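Local atomic coordinates of ABC-type branched-chain amino acid transport systems periplasmic component-like protein (Thermomonospora curvata, PDB entry 4N03), a protein that probably binds fatty acids such as palmitic acid and delivers them to an ABC transporter as its substrate-binding component. Residues Thr94-Asn97 against Asn98-Ala102; Thr144-Thr147 against Tyr148-Met152. All coordinates share one frame; numbering follows the deposited sequence. Where two conformers were deposited one is given.

Contact 1 of 2, residues Thr94-Asn97 against Asn98-Ala102; sequences TELN and NNVLA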
ATOM      1  N   THR A  94       4.333   7.445  19.901  1.00 16.02           N
ATOM      2  CA  THR A  94       4.450   7.508  21.361  1.00 17.63           C
ATOM      3  C   THR A  94       3.258   8.253  21.970  1.00 17.92           C
ATOM      4  O   THR A  94       2.927   8.011  23.131  1.00 20.25           O
ATOM      5  CB  THR A  94       5.742   8.143  21.787  1.00 21.75           C
ATOM      6  OG1 THR A  94       5.750   9.465  21.345  1.00 26.31           O
ATOM      7  CG2 THR A  94       6.928   7.489  21.210  1.00 22.13           C
ATOM      8  N   GLU A  95       2.597   9.114  21.200  1.00 18.83           N
ATOM      9  CA  GLU A  95       1.373   9.795  21.652  0.70 18.97           C
ATOM     10  C   GLU A  95       0.134   8.913  21.607  1.00 19.78           C
ATOM     11  O   GLU A  95      -0.891   9.202  22.262  1.00 22.28           O
ATOM     12  CB  GLU A  95       1.072  10.971  20.745  0.70 20.31           C
ATOM     13  CG  GLU A  95       2.026  12.129  20.751  0.70 25.31           C
ATOM     14  CD  GLU A  95       1.526  13.213  19.806  0.70 32.74           C
ATOM     15  OE1 GLU A  95       1.902  13.228  18.596  0.70 34.00           O
ATOM     16  OE2 GLU A  95       0.674  14.018  20.248  0.70 53.33           O
ATOM     17  N   LEU A  96       0.179   7.864  20.798  1.00 16.18           N
ATOM     18  CA  LEU A  96      -0.977   7.014  20.641  1.00 16.79           C
ATOM     19  C   LEU A  96      -0.842   5.727  21.410  1.00 16.07           C
ATOM     20  O   LEU A  96      -1.864   5.129  21.711  1.00 15.83           O
ATOM     21  CB  LEU A  96      -1.147   6.609  19.174  1.00 17.25           C
ATOM     22  CG  LEU A  96      -1.513   7.696  18.192  1.00 18.88           C
ATOM     23  CD1 LEU A  96      -1.472   7.083  16.800  1.00 22.77           C
ATOM     24  CD2 LEU A  96      -2.879   8.235  18.518  1.00 22.79           C
ATOM     25  N   ASN A  97       0.382   5.229  21.675  1.00 15.12           N
ATOM     26  CA  ASN A  97       0.533   3.794  21.922  0.60 15.30           C
ATOM     27  C   ASN A  97      -0.100   3.303  23.200  1.00 16.13           C
ATOM     28  O   ASN A  97      -0.437   2.146  23.315  1.00 20.05           O
ATOM     29  CB  ASN A  97       1.988   3.315  21.807  0.60 16.41           C
ATOM     30  CG  ASN A  97       2.897   3.869  22.893  0.60 17.09           C
ATOM     31  OD1 ASN A  97       2.739   5.000  23.334  0.60 17.71           O
ATOM     32  ND2 ASN A  97       3.896   3.077  23.299  0.60 17.63           N
ATOM     33  N   ASN A  98      -0.252   4.179  24.179  1.00 15.96           N
ATOM     34  CA  ASN A  98      -0.818   3.712  25.417  1.00 18.39           C
ATOM     35  C   ASN A  98      -2.334   3.832  25.441  1.00 16.60           C
ATOM     36  O   ASN A  98      -2.974   3.396  26.395  1.00 22.90           O
ATOM     37  CB  ASN A  98      -0.101   4.325  26.622  1.00 22.44           C
ATOM     38  CG  ASN A  98       1.362   3.803  26.763  1.00 29.10           C
ATOM     39  OD1 ASN A  98       1.659   2.599  26.574  1.00 37.36           O
ATOM     40  ND2 ASN A  98       2.269   4.708  27.079  1.00 43.04           N
ATOM     41  N   ASN A  99      -2.945   4.395  24.377  1.00 15.54           N
ATOM     42  CA  ASN A  99      -4.378   4.791  24.370  0.60 15.60           C
ATOM     43  C   ASN A  99      -5.197   4.324  23.191  1.00 14.57           C
ATOM     44  O   ASN A  99      -6.366   4.684  23.085  1.00 16.31           O
ATOM     45  CB  ASN A  99      -4.598   6.310  24.568  0.60 17.68           C
ATOM     46  CG  ASN A  99      -3.900   7.175  23.538  0.60 16.11           C
ATOM     47  OD1 ASN A  99      -4.422   7.439  22.452  0.60 17.31           O
ATOM     48  ND2 ASN A  99      -2.721   7.671  23.904  0.60 16.78           N
ATOM     49  N   VAL A 100      -4.601   3.520  22.306  1.00 13.71           N
ATOM     50  CA  VAL A 100      -5.310   2.862  21.233  1.00 12.51           C
ATOM     51  C   VAL A 100      -5.032   1.372  21.332  1.00 11.21           C
ATOM     52  O   VAL A 100      -3.959   0.954  21.772  1.00 12.93           O
ATOM     53  CB  VAL A 100      -4.955   3.397  19.817  1.00 12.39           C
ATOM     54  CG1 VAL A 100      -5.214   4.897  19.711  1.00 13.55           C
ATOM     55  CG2 VAL A 100      -3.546   3.089  19.409  1.00 13.91           C
ATOM     56  N   LEU A 101      -5.948   0.560  20.874  1.00 11.30           N
ATOM     57  CA  LEU A 101      -5.759  -0.867  20.927  1.00 11.14           C
ATOM     58  C   LEU A 101      -4.847  -1.376  19.819  1.00 11.25           C
ATOM     59  O   LEU A 101      -4.030  -2.301  20.081  1.00 11.54           O
ATOM     60  CB  LEU A 101      -7.133  -1.569  20.826  1.00 10.90           C
ATOM     61  CG  LEU A 101      -7.055  -3.109  20.865  1.00 11.20           C
ATOM     62  CD1 LEU A 101      -6.555  -3.658  22.168  1.00 12.53           C
ATOM     63  CD2 LEU A 101      -8.449  -3.666  20.598  1.00 12.82           C
ATOM     64  N   ALA A 102      -5.009  -0.835  18.629  1.00 11.05           N
ATOM     65  CA  ALA A 102      -4.348  -1.273  17.408  1.00 10.76           C
ATOM     66  C   ALA A 102      -4.226  -0.054  16.499  1.00 10.92           C
ATOM     67  O   ALA A 102      -4.891   0.971  16.727  1.00 11.33           O
ATOM     68  CB  ALA A 102      -5.168  -2.362  16.737  1.00 11.06           C
TER
HETATM   69  O   HOH W   1       0.603   6.980  24.406  1.00 20.58           O
HETATM   70  O   HOH W   2       1.318   0.249  24.727  1.00 25.24           O

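Contact 2 of 2, residues Thr144-Thr147 against Tyr148-Met152; sequences TGTT and YDVDM. With PLM (palmitic acid), chain B.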
ATOM      1  N   THR A 144       0.044  -6.241   3.908  1.00  9.72           N
ATOM      2  CA  THR A 144      -1.017  -6.730   3.028  1.00  9.95           C
ATOM      3  C   THR A 144      -0.489  -6.972   1.621  1.00  9.30           C
ATOM      4  O   THR A 144       0.606  -6.518   1.296  1.00 11.27           O
ATOM      5  CB  THR A 144      -2.165  -5.729   2.986  1.00 10.48           C
ATOM      6  OG1 THR A 144      -1.661  -4.479   2.536  1.00 11.03           O
ATOM      7  CG2 THR A 144      -2.815  -5.561   4.372  1.00 10.92           C
ATOM      8  N   GLY A 145      -1.204  -7.694   0.800  1.00 10.41           N
ATOM      9  CA  GLY A 145      -0.849  -7.822  -0.595  1.00  9.87           C
ATOM     10  C   GLY A 145       0.531  -8.444  -0.791  1.00  9.48           C
ATOM     11  O   GLY A 145       0.945  -9.338  -0.028  1.00 10.46           O
ATOM     12  N   THR A 146       1.174  -8.006  -1.856  1.00  9.11           N
ATOM     13  CA  THR A 146       2.546  -8.354  -2.196  1.00  8.88           C
ATOM     14  C   THR A 146       3.512  -7.376  -1.540  1.00  9.25           C
ATOM     15  O   THR A 146       3.126  -6.273  -1.096  1.00  9.79           O
ATOM     16  CB  THR A 146       2.727  -8.214  -3.717  1.00 10.23           C
ATOM     17  OG1 THR A 146       2.280  -6.886  -4.027  1.00 10.21           O
ATOM     18  CG2 THR A 146       1.931  -9.217  -4.505  1.00 10.84           C
ATOM     19  N   THR A 147       4.784  -7.746  -1.501  1.00  8.80           N
ATOM     20  CA  THR A 147       5.847  -6.813  -1.215  1.00  8.70           C
ATOM     21  C   THR A 147       6.381  -6.183  -2.486  1.00  8.58           C
ATOM     22  O   THR A 147       6.180  -6.683  -3.589  1.00  8.91           O
ATOM     23  CB  THR A 147       6.944  -7.507  -0.402  1.00  9.26           C
ATOM     24  OG1 THR A 147       7.322  -8.739  -1.009  1.00  9.43           O
ATOM     25  CG2 THR A 147       6.461  -7.751   0.992  1.00 10.91           C
ATOM     26  N   TYR A 148       7.099  -5.074  -2.325  1.00  8.26           N
ATOM     27  CA  TYR A 148       7.498  -4.273  -3.465  1.00  8.61           C
ATOM     28  C   TYR A 148       8.363  -4.988  -4.465  1.00  8.09           C
ATOM     29  O   TYR A 148       8.329  -4.773  -5.658  1.00  8.47           O
ATOM     30  CB  TYR A 148       8.233  -3.035  -3.011  1.00  9.21           C
ATOM     31  CG  TYR A 148       7.383  -1.995  -2.357  1.00  8.48           C
ATOM     32  CD1 TYR A 148       6.199  -1.500  -2.948  1.00  8.79           C
ATOM     33  CD2 TYR A 148       7.715  -1.497  -1.130  1.00  8.63           C
ATOM     34  CE1 TYR A 148       5.441  -0.520  -2.330  1.00  9.30           C
ATOM     35  CE2 TYR A 148       6.957  -0.506  -0.527  1.00  8.72           C
ATOM     36  CZ  TYR A 148       5.811  -0.009  -1.138  1.00  8.53           C
ATOM     37  OH  TYR A 148       5.011   0.973  -0.585  1.00 10.38           O
ATOM     38  N   ASP A 149       9.290  -5.818  -3.947  1.00  8.14           N
ATOM     39  CA  ASP A 149      10.175  -6.641  -4.759  1.00  8.75           C
ATOM     40  C   ASP A 149       9.408  -7.590  -5.658  1.00  8.65           C
ATOM     41  O   ASP A 149       9.655  -7.652  -6.841  1.00  8.87           O
ATOM     42  CB  ASP A 149      11.253  -7.338  -3.941  1.00  8.64           C
ATOM     43  CG  ASP A 149      10.794  -8.091  -2.714  1.00  9.45           C
ATOM     44  OD1 ASP A 149       9.574  -8.150  -2.428  1.00  9.82           O
ATOM     45  OD2 ASP A 149      11.708  -8.607  -2.014  1.00  9.76           O
ATOM     46  N   VAL A 150       8.460  -8.321  -5.067  1.00  8.76           N
ATOM     47  CA  VAL A 150       7.624  -9.211  -5.839  1.00  9.01           C
ATOM     48  C   VAL A 150       6.849  -8.465  -6.905  1.00  8.51           C
ATOM     49  O   VAL A 150       6.749  -8.950  -8.035  1.00  8.76           O
ATOM     50  CB  VAL A 150       6.652  -9.949  -4.883  1.00  9.59           C
ATOM     51  CG1 VAL A 150       5.483 -10.634  -5.606  1.00 11.03           C
ATOM     52  CG2 VAL A 150       7.444 -10.944  -4.039  1.00 10.63           C
ATOM     53  N   ASP A 151       6.328  -7.262  -6.625  1.00  8.53           N
ATOM     54  CA  ASP A 151       5.655  -6.491  -7.663  1.00  9.10           C
ATOM     55  C   ASP A 151       6.588  -6.157  -8.830  1.00  8.83           C
ATOM     56  O   ASP A 151       6.173  -6.241  -9.969  1.00  9.16           O
ATOM     57  CB  ASP A 151       5.067  -5.191  -7.130  1.00  9.39           C
ATOM     58  CG  ASP A 151       3.787  -5.378  -6.351  1.00 10.40           C
ATOM     59  OD1 ASP A 151       3.108  -6.395  -6.495  1.00 10.54           O
ATOM     60  OD2 ASP A 151       3.481  -4.397  -5.618  1.00 10.69           O
HETATM   61  N   MSE A 152       7.838  -5.739  -8.565  1.00  8.71           N
HETATM   62  CA  MSE A 152       8.756  -5.474  -9.657  1.00  9.86           C
HETATM   63  C   MSE A 152       9.171  -6.735 -10.387  1.00  8.55           C
HETATM   64  O   MSE A 152       9.374  -6.678 -11.579  1.00  9.27           O
HETATM   65  CB  MSE A 152      10.001  -4.728  -9.158  1.00 10.01           C
HETATM   66  CG  MSE A 152       9.721  -3.288  -8.727  1.00 10.81           C
HETATM   67 SE   MSE A 152       9.191  -2.168 -10.216  0.65 14.42          SE
HETATM   68  CE  MSE A 152       7.356  -2.140  -9.987  1.00 13.89           C
TER
HETATM   69  C1  PLM B 601       6.106   3.573   1.173  1.00 10.49           C
HETATM   70  O1  PLM B 601       6.051   2.319   1.267  1.00 10.86           O
HETATM   71  O2  PLM B 601       6.750   4.316   1.945  1.00 11.00           O
HETATM   72  C2  PLM B 601       5.200   4.251   0.171  1.00 12.83           C
HETATM   73  C3  PLM B 601       3.759   4.361   0.834  1.00 15.04           C
HETATM   74  C4  PLM B 601       2.694   4.821  -0.134  1.00 15.32           C
HETATM   75  C5  PLM B 601       1.360   4.983   0.509  1.00 17.12           C
HETATM   76  C6  PLM B 601       0.154   5.350  -0.382  1.00 17.77           C
HETATM   77  C7  PLM B 601      -0.557   4.089  -0.857  1.00 19.80           C
HETATM   78  C8  PLM B 601      -1.634   4.291  -1.886  1.00 22.46           C
HETATM   79  C9  PLM B 601      -2.539   3.097  -2.126  1.00 24.37           C
HETATM   80  CA  PLM B 601      -2.069   2.126  -3.234  1.00 23.22           C
HETATM   81  CB  PLM B 601      -2.941   0.812  -3.133  1.00 24.01           C
HETATM   82  CC  PLM B 601      -2.043  -0.458  -3.051  1.00 19.31           C
HETATM   83  CD  PLM B 601      -2.720  -1.664  -2.435  1.00 17.40           C
HETATM   84  CE  PLM B 601      -1.881  -2.928  -2.294  0.50 18.73           C
HETATM   85  CF  PLM B 601      -2.409  -3.804  -1.147  0.50 20.51           C
HETATM   86  CG  PLM B 601      -3.542  -4.738  -1.532  0.50 21.00           C

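Contact 1 of 2, residues Thr94-Asn97 against Asn98-Ala102
Asn98 follows directly on Asn97, and the two side chains run side by side in the same direction, their amide planes 32° apart. The backbone N-H of Asn98 donates to a water, which in turn donates to Thr94 O, at 2.8 Å from the water oxygen, so the water bridges the two backbone groups that a direct i to i+4 helix bond would have joined. A second water lies between Asn98 OD1 and Asn97 O, while Asn97 ND2 turns to Asp122.

Asn99 turns back on the helix with both its backbone and its side chain. Its backbone N bonds to Leu96 O at 3.0 Å, approaching from above the carbonyl plane, and its side chain reaches back to the carbonyl before: in the conformer given here, one of two, ND2 donates to Glu95 O at 2.9 Å, nearly straight at 166°. CG sits between the backbone N and the carbonyl carbon (chi1 57°), which folds the amide back under the last turn, and Glu95 O lies almost in the plane of that amide. Asparagine suits the place because its short side chain carries an N-H to a carbonyl that the departing backbone no longer serves.

Val100 N adds a weak bond to Leu96 O, and its CG1 meets Leu96 CD2 at 4.2 Å; both side chains also rest on Val78 of strand 74-81, where branched aliphatic groups fit a buried surface. Beyond, Leu101 and Ala102 pair through their backbones with strand 33-40, and Arg336 collects the carbonyls of Asn97, Val100 and Leu101. An asparagine side chain thus bonds back to a carbonyl of the last helical turn, in the alpha-to-beta connection of a Rossmann-like lobe.

Contact 2 of 2, residues Thr144-Thr147 against Tyr148-Met152
Asp149 OD1 is gripped by two donors at the start of helix 148-161: Thr147 OG1 gives its proton at 2.7 Å, nearly along the carboxylate C-O axis, and Val150 N donates at 2.9 Å from OD1, from the anti side but tilted well out of the carboxylate plane. Thr147 and Asp149 lie side by side, and Asp149 CG, tucked between its own N and carbonyl carbon (chi1 50°), brings the carboxylate back to the first turn. Its other oxygen, OD2, is bonded to Tyr398. With an alanine in place of Asp149, the Thr147 hydroxyl and the Val150 amide would probably lose their shared acceptor, leaving the hydroxyl freer to turn.

Thr147 occupies the N-cap position but sends its hydroxyl to this carboxylate, while its carbonyl O starts the helix by accepting from Asp151 N at 3.1 Å. Thr146 OG1 donates to Asp151 OD1 at 2.6 Å, meeting it from above the carboxylate plane; the two side chains cross at about a right angle. Thr370 also bonds to OD1. Threonine suits position 146 because it offers a hydroxyl to Asp151 and, on its other branch, a methyl that touches Val150 CG1 at 4.0 Å.

The Tyr148 ring carries its hydroxyl to the ligand: OH donates to O1 of palmitic acid at 2.5 Å, with O1 close to the ring plane at its edge, and Tyr84 and Ser109 also bond to the fatty acid. Near the methyl end of the fatty acid, Thr144 OG1 lies 3.8 Å from its CF. Two buried aspartates thus sit near a helix N-terminus, whose dipole would probably favour their ionised form, while neutral hydroxyls receive the fatty acid head group.

In the fold
Along the chain the contacts come in series, contact 1 closing before contact 2 opens, and their centres lie 28 Å apart, with nearest atoms about 13 Å from each other. Contact 1 lies where helix 86-96 gives way to the loop before strand 103-107 of the four-stranded parallel sheet, its centre 22 Å from the centre of the chain. Contact 2 begins helix 148-161, deep inside, 9 Å from that centre, after strand 126-129 has completed the same sheet; its helix packs on helix 179-195 and strand 275-279 of the seven-stranded sheet. The chain thus passes from the periphery of one lobe to the ligand site between lobes, as in other periplasmic binding proteins, and only contact 2 touches palmitic acid.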